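Local coordinates for protein endo-1,4-beta-xylanase D (Paenibacillus polymyxa, PDB 1W0N) that is the calcium-dependent carbohydrate-binding module of a xylanase and probably binds xylan for the enzyme that cleaves it, at residues H57-R62 with D125-S130; D74-G79 with E108-L113; A38-A43 with T119-V124; M20-T25 with D44-S49. All coordinates share one frame; numbering follows the deposited sequence.

Contact 1 (H57-R62 with D125-S130); sequences HNISVR and DFIEFS. With CA (calcium ion), chain B; SO4 (sulfate ion), chain D.
Arg62 and a calcium ion share the carboxylate of Asp125. Asp125 OD1 and backbone O bind the metal, while OD2 receives a salt bridge from Arg62 NH1 at 2.8 Å. The bond is nearly straight (163°), and OD2 lies in the guanidinium plane. Arg62 gets there with CG anti to the backbone N (chi1 -178°) and a chain extended to NE. Arg62 CB sits over one face of the Phe126 ring, 3.9 Å from its centroid, as a CH-pi contact. With an alanine here, Asp125 OD2 would probably lack its positive mate and the carboxylate would lose one restraint on its rotation. On the opposite face of the sheet from Arg62 and Phe126, Ile59 CG1 lies 3.6 Å from Phe129 CE2, and Val61 CG2 3.7 Å from Ile127 CG1. The edge of Phe129 meets the face of His57 in a T-shaped pair. His57 ND1 is hydrogen-bonded to His102. At the Asp125 end, Glu16, Glu18 and Asp35 also bind the calcium. The two strands pair antiparallel in one sheet of the beta-sandwich, with 93-101 beyond 56-65. Strand 122-130 also pairs with 13-16 and 36-39, and Val61 packs on strand 80-88 of the other sheet.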
loop_
_atom_site.group_PDB
_atom_site.type_symbol
_atom_site.label_atom_id
_atom_site.label_comp_id
_atom_site.label_asym_id
_atom_site.label_seq_id
_atom_site.Cartn_x
_atom_site.Cartn_y
_atom_site.Cartn_z
ATOM N N HIS A 57 -13.641 7.334 0.560
ATOM C CA HIS A 57 -12.437 8.083 0.253
ATOM C C HIS A 57 -11.876 7.699 -1.107
ATOM O O HIS A 57 -12.095 6.609 -1.612
ATOM C CB HIS A 57 -11.321 7.797 1.279
ATOM C CG HIS A 57 -11.631 8.357 2.625
ATOM N ND1 HIS A 57 -12.494 7.734 3.488
ATOM C CD2 HIS A 57 -11.259 9.530 3.185
ATOM C CE1 HIS A 57 -12.635 8.513 4.548
ATOM N NE2 HIS A 57 -11.906 9.595 4.403
ATOM N N ASN A 58 -11.085 8.639 -1.647
ATOM C CA ASN A 58 -10.119 8.343 -2.683
ATOM C C ASN A 58 -8.802 8.026 -2.005
ATOM O O ASN A 58 -8.428 8.657 -1.007
ATOM C CB ASN A 58 -9.945 9.552 -3.602
ATOM C CG ASN A 58 -11.233 10.009 -4.230
ATOM O OD1 ASN A 58 -11.574 11.235 -4.200
ATOM N ND2 ASN A 58 -11.947 9.114 -4.787
ATOM N N ILE A 59 -8.099 7.006 -2.523
ATOM C CA ILE A 59 -6.881 6.546 -1.896
ATOM C C ILE A 59 -5.788 6.444 -2.954
ATOM O O ILE A 59 -5.966 5.751 -3.957
ATOM C CB ILE A 59 -7.052 5.191 -1.222
ATOM C CG1 ILE A 59 -8.286 5.144 -0.320
ATOM C CG2 ILE A 59 -5.820 4.865 -0.395
ATOM C CD1 ILE A 59 -9.308 4.227 -0.760
ATOM N N SER A 60 -4.658 7.118 -2.706
ATOM C CA SER A 60 -3.525 7.037 -3.609
ATOM C C SER A 60 -2.316 6.488 -2.866
ATOM O O SER A 60 -2.129 6.740 -1.678
ATOM C CB SER A 60 -3.200 8.388 -4.223
ATOM O OG SER A 60 -4.165 8.804 -5.174
ATOM N N VAL A 61 -1.503 5.726 -3.596
ATOM C CA VAL A 61 -0.242 5.214 -3.079
ATOM C C VAL A 61 0.818 5.508 -4.130
ATOM O O VAL A 61 0.626 5.220 -5.315
ATOM C CB VAL A 61 -0.307 3.703 -2.769
ATOM C CG1 VAL A 61 1.082 3.125 -2.457
ATOM C CG2 VAL A 61 -1.235 3.463 -1.585
ATOM N N ARG A 62 1.951 6.087 -3.685
ATOM C CA ARG A 62 3.115 6.202 -4.544
ATOM C C ARG A 62 3.970 4.952 -4.338
ATOM O O ARG A 62 4.278 4.592 -3.201
ATOM C CB ARG A 62 3.918 7.465 -4.237
ATOM C CG ARG A 62 5.110 7.634 -5.158
ATOM C CD ARG A 62 5.729 9.010 -5.056
ATOM N NE ARG A 62 6.752 9.238 -6.068
ATOM C CZ ARG A 62 8.065 9.368 -5.861
ATOM N NH1 ARG A 62 8.609 9.183 -4.664
ATOM N NH2 ARG A 62 8.859 9.687 -6.895
ATOM N N ASP A 125 5.935 4.023 -0.997
ATOM C CA ASP A 125 6.460 5.287 -0.462
ATOM C C ASP A 125 5.537 5.847 0.631
ATOM O O ASP A 125 5.976 6.114 1.756
ATOM C CB ASP A 125 6.626 6.260 -1.633
ATOM C CG ASP A 125 7.260 7.586 -1.270
ATOM O OD1 ASP A 125 7.562 7.799 -0.080
ATOM O OD2 ASP A 125 7.442 8.429 -2.180
ATOM N N PHE A 126 4.267 6.026 0.283
ATOM C CA PHE A 126 3.282 6.600 1.195
ATOM C C PHE A 126 1.893 6.263 0.668
ATOM O O PHE A 126 1.727 5.872 -0.498
ATOM C CB PHE A 126 3.440 8.127 1.327
ATOM C CG PHE A 126 3.251 8.891 0.040
ATOM C CD1 PHE A 126 1.975 9.125 -0.496
ATOM C CD2 PHE A 126 4.364 9.414 -0.615
ATOM C CE1 PHE A 126 1.806 9.855 -1.674
ATOM C CE2 PHE A 126 4.200 10.180 -1.779
ATOM C CZ PHE A 126 2.918 10.381 -2.302
ATOM N N ILE A 127 0.908 6.476 1.550
ATOM C CA ILE A 127 -0.502 6.416 1.208
ATOM C C ILE A 127 -1.121 7.773 1.521
ATOM O O ILE A 127 -0.721 8.451 2.467
ATOM C CB ILE A 127 -1.215 5.269 1.983
ATOM C CG1 ILE A 127 -2.641 5.034 1.476
ATOM C CG2 ILE A 127 -1.204 5.518 3.487
ATOM C CD1 ILE A 127 -3.186 3.665 1.841
ATOM N N GLU A 128 -2.118 8.157 0.714
ATOM C CA GLU A 128 -2.827 9.412 0.916
ATOM C C GLU A 128 -4.321 9.165 0.753
ATOM O O GLU A 128 -4.775 8.665 -0.263
ATOM C CB GLU A 128 -2.375 10.458 -0.113
ATOM C CG GLU A 128 -2.774 11.841 0.231
ATOM C CD GLU A 128 -2.729 12.820 -0.967
ATOM O OE1 GLU A 128 -2.455 12.488 -2.121
ATOM O OE2 GLU A 128 -3.086 14.010 -0.781
ATOM N N PHE A 129 -5.098 9.584 1.767
ATOM C CA PHE A 129 -6.546 9.559 1.730
ATOM C C PHE A 129 -7.076 10.946 1.511
ATOM O O PHE A 129 -6.590 11.922 2.089
ATOM C CB PHE A 129 -7.092 9.058 3.090
ATOM C CG PHE A 129 -6.801 7.612 3.358
ATOM C CD1 PHE A 129 -5.633 7.207 3.991
ATOM C CD2 PHE A 129 -7.715 6.643 2.990
ATOM C CE1 PHE A 129 -5.391 5.837 4.198
ATOM C CE2 PHE A 129 -7.489 5.320 3.221
ATOM C CZ PHE A 129 -6.304 4.913 3.793
ATOM N N SER A 130 -8.130 11.045 0.684
ATOM C CA SER A 130 -8.797 12.297 0.469
ATOM C C SER A 130 -10.277 12.028 0.241
ATOM O O SER A 130 -10.697 10.902 -0.020
ATOM C CB SER A 130 -8.202 13.027 -0.712
ATOM O OG SER A 130 -8.296 12.275 -1.881
HETATM CA CA CA B . 8.040 7.534 2.137
HETATM S S SO4 D . -12.499 10.780 7.277
HETATM O O1 SO4 D . -12.635 12.139 7.051
HETATM O O2 SO4 D . -13.620 10.086 6.860
HETATM O O3 SO4 D . -11.224 10.324 6.697
HETATM O O4 SO4 D . -12.377 10.918 8.758
HETATM O O HOH W 1 9.323 9.525 1.661
#

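Contact 2 (D74-G79 with E108-L113); sequences DLVIGG and EIKLAL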
loop_
_atom_site.group_PDB
_atom_site.type_symbol
_atom_site.label_atom_id
_atom_site.label_comp_id
_atom_site.label_asym_id
_atom_site.label_seq_id
_atom_site.Cartn_x
_atom_site.Cartn_y
_atom_site.Cartn_z
ATOM N N ASP A 74 -2.327 -5.105 -2.719
ATOM C CA ASP A 74 -3.678 -5.013 -2.176
ATOM C C ASP A 74 -3.757 -3.949 -1.087
ATOM O O ASP A 74 -2.849 -3.823 -0.255
ATOM C CB ASP A 74 -4.085 -6.332 -1.531
ATOM C CG ASP A 74 -4.489 -7.418 -2.517
ATOM O OD1 ASP A 74 -4.695 -7.125 -3.688
ATOM O OD2 ASP A 74 -4.627 -8.595 -2.101
ATOM N N LEU A 75 -4.870 -3.226 -1.096
ATOM C CA LEU A 75 -5.248 -2.339 -0.011
ATOM C C LEU A 75 -6.361 -3.000 0.783
ATOM O O LEU A 75 -7.406 -3.352 0.230
ATOM C CB LEU A 75 -5.728 -1.003 -0.561
ATOM C CG LEU A 75 -6.275 -0.014 0.456
ATOM C CD1 LEU A 75 -5.228 0.371 1.489
ATOM C CD2 LEU A 75 -6.824 1.221 -0.247
ATOM N N VAL A 76 -6.114 -3.161 2.082
ATOM C CA VAL A 76 -7.049 -3.799 2.994
ATOM C C VAL A 76 -7.460 -2.729 4.010
ATOM O O VAL A 76 -6.611 -2.112 4.651
ATOM C CB VAL A 76 -6.439 -5.005 3.663
ATOM C CG1 VAL A 76 -7.508 -5.839 4.345
ATOM C CG2 VAL A 76 -5.641 -5.854 2.654
ATOM N N ILE A 77 -8.761 -2.478 4.130
ATOM C CA ILE A 77 -9.284 -1.516 5.117
ATOM C C ILE A 77 -10.254 -2.273 5.992
ATOM O O ILE A 77 -11.257 -2.812 5.513
ATOM C CB ILE A 77 -10.001 -0.320 4.437
ATOM C CG1 ILE A 77 -9.050 0.423 3.495
ATOM C CG2 ILE A 77 -10.566 0.624 5.510
ATOM C CD1 ILE A 77 -9.696 1.567 2.742
ATOM N N GLY A 78 -9.981 -2.323 7.288
ATOM C CA GLY A 78 -10.837 -3.036 8.191
ATOM C C GLY A 78 -11.023 -4.480 7.823
ATOM O O GLY A 78 -12.127 -5.006 7.999
ATOM N N GLY A 79 -9.971 -5.106 7.294
ATOM C CA GLY A 79 -10.005 -6.484 6.889
ATOM C C GLY A 79 -10.594 -6.767 5.513
ATOM O O GLY A 79 -10.536 -7.907 5.075
ATOM N N GLU A 108 -8.057 -0.693 10.615
ATOM C CA GLU A 108 -6.730 -1.062 10.174
ATOM C C GLU A 108 -6.601 -0.814 8.686
ATOM O O GLU A 108 -7.464 -1.206 7.898
ATOM C CB GLU A 108 -6.462 -2.535 10.433
ATOM C CG GLU A 108 -5.067 -2.969 9.965
ATOM C CD GLU A 108 -4.928 -4.448 9.936
ATOM O OE1 GLU A 108 -5.568 -5.184 9.074
ATOM O OE2 GLU A 108 -4.172 -4.998 10.723
ATOM N N ILE A 109 -5.488 -0.167 8.307
ATOM C CA ILE A 109 -5.092 0.004 6.919
ATOM C C ILE A 109 -3.896 -0.897 6.688
ATOM O O ILE A 109 -2.917 -0.829 7.452
ATOM C CB ILE A 109 -4.692 1.468 6.643
ATOM C CG1 ILE A 109 -5.749 2.457 7.132
ATOM C CG2 ILE A 109 -4.368 1.668 5.162
ATOM C CD1 ILE A 109 -7.143 2.233 6.613
ATOM N N LYS A 110 -3.951 -1.756 5.684
ATOM C CA LYS A 110 -2.854 -2.674 5.402
ATOM C C LYS A 110 -2.576 -2.675 3.906
ATOM O O LYS A 110 -3.508 -2.677 3.086
ATOM C CB LYS A 110 -3.194 -4.061 5.906
ATOM C CG LYS A 110 -2.144 -5.123 5.654
ATOM C CD LYS A 110 -2.441 -6.422 6.311
ATOM C CE LYS A 110 -3.535 -7.161 5.713
ATOM N NZ LYS A 110 -3.565 -8.488 6.348
ATOM N N LEU A 111 -1.291 -2.672 3.556
ATOM C CA LEU A 111 -0.846 -2.900 2.187
ATOM C C LEU A 111 -0.038 -4.194 2.176
ATOM O O LEU A 111 0.843 -4.416 3.031
ATOM C CB LEU A 111 0.014 -1.729 1.701
ATOM C CG LEU A 111 -0.721 -0.393 1.563
ATOM C CD1 LEU A 111 0.271 0.770 1.464
ATOM C CD2 LEU A 111 -1.644 -0.366 0.354
ATOM N N ALA A 112 -0.306 -5.063 1.208
ATOM C CA ALA A 112 0.393 -6.364 1.064
ATOM C C ALA A 112 0.397 -6.736 -0.383
ATOM O O ALA A 112 -0.478 -6.332 -1.136
ATOM C CB ALA A 112 -0.295 -7.443 1.869
ATOM N N LEU A 113 1.346 -7.534 -0.869
ATOM C CA LEU A 113 1.308 -8.004 -2.251
ATOM C C LEU A 113 0.028 -8.767 -2.535
ATOM O O LEU A 113 -0.430 -9.564 -1.711
ATOM C CB LEU A 113 2.506 -8.884 -2.568
ATOM C CG LEU A 113 3.874 -8.216 -2.590
ATOM C CD1 LEU A 113 4.955 -9.218 -2.860
ATOM C CD2 LEU A 113 3.963 -7.114 -3.568
HETATM O O HOH W 2 -2.768 -9.649 -0.216
HETATM O O HOH W 3 -7.238 -4.081 7.170
#
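Leu75, Ile77, Ile109 and Leu111 form the tight side of this antiparallel pair. Leu75 has CG anti to the backbone N (chi1 175°), and its CD1 branch leans across to the partner strand. Leu75 CD1 meets Leu111 CD2 at 3.8 Å and Ile109 CG2 at 4.0 Å. Ile77 and Ile109 lie side by side, and Ile109 CD1 touches Ile77 CG2 at 3.9 Å. All four are buried.

The other face is turned more to solvent and is more polar, though Val76 is still buried. It carries Asp74, Val76, Lys110 and Ala112. The Lys110 chain bends at chi3 (72°), which brings its CE alongside Val76 CG2, 3.9 Å away, so its aliphatic part covers the valine. Asp74 OD2 and Leu113 O each lie 2.8 Å from one water. Asp74 OD1 is bonded to Thr114.

At the tight turn of Gly78 and Gly79, which fits type I' and closes the beta hairpin of strands 70-77 and 80-88, Glu108 O is held twice. It accepts from Gly78 N at 2.8 Å and from a water that also donates to Glu108 OE1. The same water accepts from Gly79 N, tying the turn to strand 107-113.

Strand 107-113 lies between 70-77 and 45-52, and 70-77 has 80-88 on its other side. Leu75, Ile109 and Leu111 pack on Ile127, Phe129 and Val124 of strand 122-130 in the opposite sheet.

Contact 3 (A38-A43 with T119-V124); sequences ALYANA and TWDAYV. With MG (magnesium ion), chain C.
Asp121 and Tyr40 meet round a magnesium ion, and the aspartate side chain can be followed atom by atom. Asp121 CB rests 3.4 Å from Leu39 O, where the two strands begin to pair. CG stands beside the backbone N (chi1 -59°), a rotation that turns the carboxylate towards Tyr40. CG itself lies near Tyr40 CA. Asp121 OD1 binds the magnesium at 2.0 Å. Tyr40 O binds the same ion at 2.1 Å, so these two acceptors come within 2.9 Å of each other without a hydrogen bond. The metal probably offsets what would otherwise be an unfavourable approach. Asp121 OD2 does not bind the ion. It takes a hydrogen bond from a metal-bound water at 2.7 Å, which ties down the second oxygen. The same OD2 lies at the edge of the Tyr40 ring, 3.6 Å from CD1. The ring and carboxylate planes are 71° apart. Four waters bring the ligands of the magnesium to six.

The site lies where strand 36-39 runs out and strand 122-130 begins, at one end of the beta-sandwich of this carbohydrate-binding module. Two backbone bonds join Leu39 and Ala122, and the one from Leu39 N to Ala122 O measures 2.9 Å. At the next pair, Ala38 CB approaches the edge of the Tyr123 ring, 3.8 Å from CD1 and in the ring plane. Ala122 points to the other face, where Leu113 of strand 107-113 packs against it and against Leu39.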
loop_
_atom_site.group_PDB
_atom_site.type_symbol
_atom_site.label_atom_id
_atom_site.label_comp_id
_atom_site.label_asym_id
_atom_site.label_seq_id
_atom_site.Cartn_x
_atom_site.Cartn_y
_atom_site.Cartn_z
ATOM N N ALA A 38 9.707 -2.073 1.353
ATOM C CA ALA A 38 9.586 -3.077 0.306
ATOM C C ALA A 38 8.805 -4.281 0.816
ATOM O O ALA A 38 8.980 -4.735 1.962
ATOM C CB ALA A 38 10.960 -3.542 -0.147
ATOM N N LEU A 39 7.981 -4.818 -0.086
ATOM C CA LEU A 39 7.174 -6.019 0.116
ATOM C C LEU A 39 7.599 -7.043 -0.937
ATOM O O LEU A 39 7.601 -6.728 -2.143
ATOM C CB LEU A 39 5.693 -5.693 -0.061
ATOM C CG LEU A 39 5.147 -4.551 0.797
ATOM C CD1 LEU A 39 3.730 -4.222 0.370
ATOM C CD2 LEU A 39 5.209 -4.876 2.277
ATOM N N TYR A 40 7.967 -8.237 -0.494
ATOM C CA TYR A 40 8.611 -9.219 -1.365
ATOM C C TYR A 40 7.857 -10.526 -1.529
ATOM O O TYR A 40 8.040 -11.243 -2.532
ATOM C CB TYR A 40 10.002 -9.598 -0.838
ATOM C CG TYR A 40 10.936 -8.436 -0.566
ATOM C CD1 TYR A 40 11.823 -7.977 -1.533
ATOM C CD2 TYR A 40 10.978 -7.834 0.685
ATOM C CE1 TYR A 40 12.729 -6.964 -1.249
ATOM C CE2 TYR A 40 11.885 -6.824 0.982
ATOM C CZ TYR A 40 12.761 -6.399 0.009
ATOM O OH TYR A 40 13.684 -5.411 0.296
ATOM N N ALA A 41 7.074 -10.919 -0.523
ATOM C CA ALA A 41 6.452 -12.229 -0.512
ATOM C C ALA A 41 5.129 -12.156 0.192
ATOM O O ALA A 41 4.794 -11.153 0.834
ATOM C CB ALA A 41 7.356 -13.220 0.175
ATOM N N ASN A 42 4.284 -13.148 0.049
ATOM C CA ASN A 42 2.937 -13.040 0.525
ATOM C C ASN A 42 2.530 -12.503 1.956
ATOM O O ASN A 42 1.558 -11.757 2.007
ATOM C CB ASN A 42 2.267 -14.396 0.231
ATOM C CG ASN A 42 1.707 -14.451 -1.169
ATOM O OD1 ASN A 42 1.180 -15.508 -1.581
ATOM N ND2 ASN A 42 1.740 -13.360 -1.901
ATOM N N ALA A 43 3.049 -12.843 3.127
ATOM C CA ALA A 43 3.032 -12.523 4.536
ATOM C C ALA A 43 3.704 -11.207 4.842
ATOM O O ALA A 43 3.586 -10.718 5.953
ATOM C CB ALA A 43 3.628 -13.609 5.383
ATOM N N THR A 119 3.704 -11.678 -9.014
ATOM C CA THR A 119 4.246 -10.492 -9.376
ATOM C C THR A 119 5.618 -10.199 -8.828
ATOM O O THR A 119 6.124 -10.971 -8.015
ATOM C CB THR A 119 3.370 -9.373 -8.945
ATOM O OG1 THR A 119 3.544 -9.068 -7.567
ATOM C CG2 THR A 119 1.902 -9.599 -9.173
ATOM N N TRP A 120 6.228 -9.131 -9.290
ATOM C CA TRP A 120 7.486 -8.654 -8.780
ATOM C C TRP A 120 7.256 -8.049 -7.394
ATOM O O TRP A 120 6.194 -8.144 -6.801
ATOM C CB TRP A 120 8.087 -7.680 -9.788
ATOM C CG TRP A 120 8.475 -8.355 -11.063
ATOM C CD1 TRP A 120 7.886 -8.218 -12.268
ATOM C CD2 TRP A 120 9.535 -9.303 -11.224
ATOM N NE1 TRP A 120 8.513 -9.004 -13.187
ATOM C CE2 TRP A 120 9.525 -9.694 -12.566
ATOM C CE3 TRP A 120 10.489 -9.857 -10.359
ATOM C CZ2 TRP A 120 10.456 -10.623 -13.089
ATOM C CZ3 TRP A 120 11.384 -10.770 -10.869
ATOM C CH2 TRP A 120 11.360 -11.141 -12.223
ATOM N N ASP A 121 8.305 -7.458 -6.857
ATOM C CA ASP A 121 8.248 -6.896 -5.523
ATOM C C ASP A 121 7.828 -5.446 -5.600
ATOM O O ASP A 121 8.073 -4.764 -6.598
ATOM C CB ASP A 121 9.597 -7.084 -4.858
ATOM C CG ASP A 121 9.957 -8.551 -4.778
ATOM O OD1 ASP A 121 9.004 -9.344 -4.569
ATOM O OD2 ASP A 121 11.150 -8.918 -4.916
ATOM N N ALA A 122 7.138 -4.997 -4.547
ATOM C CA ALA A 122 6.613 -3.641 -4.515
ATOM C C ALA A 122 7.385 -2.781 -3.536
ATOM O O ALA A 122 7.632 -3.174 -2.392
ATOM C CB ALA A 122 5.151 -3.625 -4.126
ATOM N N TYR A 123 7.712 -1.589 -3.984
ATOM C CA TYR A 123 8.239 -0.542 -3.138
ATOM C C TYR A 123 7.100 0.431 -2.879
ATOM O O TYR A 123 6.445 0.884 -3.835
ATOM C CB TYR A 123 9.389 0.147 -3.855
ATOM C CG TYR A 123 10.500 -0.774 -4.314
ATOM C CD1 TYR A 123 11.024 -1.755 -3.488
ATOM C CD2 TYR A 123 11.068 -0.617 -5.570
ATOM C CE1 TYR A 123 12.075 -2.569 -3.902
ATOM C CE2 TYR A 123 12.132 -1.401 -5.987
ATOM C CZ TYR A 123 12.633 -2.377 -5.147
ATOM O OH TYR A 123 13.693 -3.156 -5.542
ATOM N N VAL A 124 6.919 0.790 -1.603
ATOM C CA VAL A 124 5.783 1.623 -1.201
ATOM C C VAL A 124 6.349 2.853 -0.526
ATOM O O VAL A 124 7.158 2.731 0.417
ATOM C CB VAL A 124 4.895 0.818 -0.209
ATOM C CG1 VAL A 124 3.700 1.621 0.175
ATOM C CG2 VAL A 124 4.403 -0.486 -0.851
HETATM MG MG MG C . 8.729 -11.348 -4.478
HETATM O O HOH W 4 6.813 -11.095 -5.189
HETATM O O HOH W 5 10.749 -11.426 -3.985
HETATM O O HOH W 6 8.556 -13.389 -4.321
HETATM O O HOH W 7 9.256 -11.600 -6.503
#

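Contact 4 (M20-T25 with D44-S49); sequences MKIGGT and DYVSYS
Asp44 OD1 is gripped from several sides where it comes up to Gly24 and Thr25. Tyr26 N bonds to it, Ala27 N does so weakly, and a water donates to Asp44 OD1 at 2.8 Å. That water accepts from Thr25 N at 2.7 Å and so bridges the two segments. Asp44 OD2 is held by Tyr40 N and Ala41 N.

Gly23 and Tyr45 form the next pair, joined by two backbone hydrogen bonds. The Tyr45 ring has CG between the backbone N and the carbonyl carbon (chi1 66°), which swings it across the strand onto the glycine. Gly23 CA lies over one face of the ring, 3.8 Å from the centroid, in a CH-pi contact. Tyr45 OH reaches on to Lys21 CE at 3.6 Å. An alanine in place of Tyr45 would probably leave Gly23 without its cover and the Lys21 chain without that neighbour.

On the opposite face of the sheet from Tyr45, Val46 CG2 meets Met20 SD at 3.7 Å. Met20 CE goes on to Tyr48 CD1 at 3.9 Å. The sulfur is 5.2 Å from the Tyr48 centroid and oblique to the ring, a Met-aromatic contact.

A cross-strand aromatic ring laid over a glycine, as Tyr45 lies over Gly23, is the arrangement known as aromatic rescue of glycine in antiparallel sheets. Here it covers Gly23 of strand 21-23, an edge strand of its sheet within this chain, in the beta-sandwich.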
loop_
_atom_site.group_PDB
_atom_site.type_symbol
_atom_site.label_atom_id
_atom_site.label_comp_id
_atom_site.label_asym_id
_atom_site.label_seq_id
_atom_site.Cartn_x
_atom_site.Cartn_y
_atom_site.Cartn_z
ATOM N N MET A 20 4.894 3.085 9.307
ATOM C CA MET A 20 3.883 2.083 9.626
ATOM C C MET A 20 4.512 0.888 10.328
ATOM O O MET A 20 5.734 0.741 10.386
ATOM C CB MET A 20 3.197 1.625 8.327
ATOM C CG MET A 20 2.460 2.736 7.616
ATOM S SD MET A 20 1.719 2.074 6.119
ATOM C CE MET A 20 1.118 3.583 5.352
ATOM N N LYS A 21 3.663 0.007 10.849
ATOM C CA LYS A 21 4.117 -1.286 11.323
ATOM C C LYS A 21 4.520 -2.126 10.104
ATOM O O LYS A 21 3.801 -2.140 9.104
ATOM C CB LYS A 21 3.017 -1.997 12.100
ATOM C CG LYS A 21 3.431 -3.276 12.721
ATOM C CD LYS A 21 2.305 -3.894 13.518
ATOM C CE LYS A 21 2.643 -5.247 14.069
ATOM N NZ LYS A 21 3.918 -5.196 14.804
ATOM N N ILE A 22 5.673 -2.778 10.186
ATOM C CA ILE A 22 6.220 -3.587 9.103
ATOM C C ILE A 22 6.237 -5.004 9.588
ATOM O O ILE A 22 6.806 -5.293 10.651
ATOM C CB ILE A 22 7.630 -3.114 8.735
ATOM C CG1 ILE A 22 7.650 -1.651 8.331
ATOM C CG2 ILE A 22 8.199 -3.996 7.630
ATOM C CD1 ILE A 22 9.011 -1.046 8.194
ATOM N N GLY A 23 5.659 -5.934 8.836
ATOM C CA GLY A 23 5.663 -7.317 9.214
ATOM C C GLY A 23 5.920 -8.242 8.060
ATOM O O GLY A 23 5.961 -7.831 6.906
ATOM N N GLY A 24 6.088 -9.504 8.400
ATOM C CA GLY A 24 6.395 -10.560 7.449
ATOM C C GLY A 24 7.852 -10.975 7.488
ATOM O O GLY A 24 8.709 -10.369 8.142
ATOM N N THR A 25 8.159 -12.016 6.728
ATOM C CA THR A 25 9.497 -12.583 6.682
ATOM C C THR A 25 10.538 -11.644 6.126
ATOM O O THR A 25 11.684 -11.640 6.603
ATOM C CB THR A 25 9.480 -13.885 5.881
ATOM O OG1 THR A 25 8.650 -14.823 6.552
ATOM C CG2 THR A 25 10.869 -14.543 5.798
ATOM N N ASP A 44 4.380 -10.546 3.850
ATOM C CA ASP A 44 4.877 -9.208 4.062
ATOM C C ASP A 44 3.735 -8.207 4.104
ATOM O O ASP A 44 2.765 -8.335 3.353
ATOM C CB ASP A 44 5.852 -8.808 2.939
ATOM C CG ASP A 44 7.199 -9.513 3.026
ATOM O OD1 ASP A 44 7.550 -10.048 4.119
ATOM O OD2 ASP A 44 7.923 -9.501 1.996
ATOM N N TYR A 45 3.831 -7.197 4.944
ATOM C CA TYR A 45 2.814 -6.141 4.962
ATOM C C TYR A 45 3.355 -4.901 5.634
ATOM O O TYR A 45 4.329 -4.947 6.383
ATOM C CB TYR A 45 1.529 -6.614 5.704
ATOM C CG TYR A 45 1.729 -6.862 7.189
ATOM C CD1 TYR A 45 2.117 -8.095 7.676
ATOM C CD2 TYR A 45 1.540 -5.830 8.091
ATOM C CE1 TYR A 45 2.302 -8.308 9.044
ATOM C CE2 TYR A 45 1.735 -6.020 9.448
ATOM C CZ TYR A 45 2.096 -7.263 9.952
ATOM O OH TYR A 45 2.274 -7.463 11.270
ATOM N N VAL A 46 2.651 -3.775 5.377
ATOM C CA VAL A 46 2.706 -2.614 6.253
ATOM C C VAL A 46 1.296 -2.306 6.717
ATOM O O VAL A 46 0.328 -2.509 5.966
ATOM C CB VAL A 46 3.321 -1.347 5.595
ATOM C CG1 VAL A 46 4.804 -1.560 5.354
ATOM C CG2 VAL A 46 2.616 -0.967 4.303
ATOM N N SER A 47 1.155 -1.817 7.947
ATOM C CA SER A 47 -0.165 -1.502 8.460
ATOM C C SER A 47 -0.124 -0.415 9.506
ATOM O O SER A 47 0.892 -0.188 10.163
ATOM C CB SER A 47 -0.844 -2.727 9.037
ATOM O OG SER A 47 -0.182 -3.180 10.189
ATOM N N TYR A 48 -1.263 0.252 9.687
ATOM C CA TYR A 48 -1.438 1.191 10.780
ATOM C C TYR A 48 -2.939 1.376 10.978
ATOM O O TYR A 48 -3.750 0.958 10.161
ATOM C CB TYR A 48 -0.726 2.535 10.505
ATOM C CG TYR A 48 -1.458 3.434 9.575
ATOM C CD1 TYR A 48 -1.476 3.219 8.199
ATOM C CD2 TYR A 48 -2.218 4.485 10.087
ATOM C CE1 TYR A 48 -2.231 4.041 7.367
ATOM C CE2 TYR A 48 -2.963 5.305 9.267
ATOM C CZ TYR A 48 -2.981 5.080 7.901
ATOM O OH TYR A 48 -3.706 5.865 7.056
ATOM N N SER A 49 -3.318 2.013 12.096
ATOM C CA SER A 49 -4.712 2.265 12.393
ATOM C C SER A 49 -5.084 3.690 12.034
ATOM O O SER A 49 -4.427 4.635 12.464
ATOM C CB SER A 49 -4.982 2.038 13.883
ATOM O OG SER A 49 -4.807 0.702 14.206
HETATM O O HOH W 8 6.853 -12.772 4.465
#

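Contacts 1 and 3 share strand 122-130 in one sheet of the sandwich; contacts 2 and 4 lie in the other, joined where strands 45-52 and 107-113 pair. The two sheets meet through apolar groups: Leu75 of contact 2 and Met20 of contact 4 pack on Ile127 of contact 1. Contacts 1 and 2 are nearer the core, centred about 8 and 7 Å from the centre of the chain; contacts 3 and 4 lie farther out, at about 10 Å. Contact 1 ends at a calcium ion with a salt bridge, contact 3 at a magnesium ion with four waters and contact 2 in a hydrated glycine turn. At the sheet edge, Asp44 links contact 4 to the loop of contact 3.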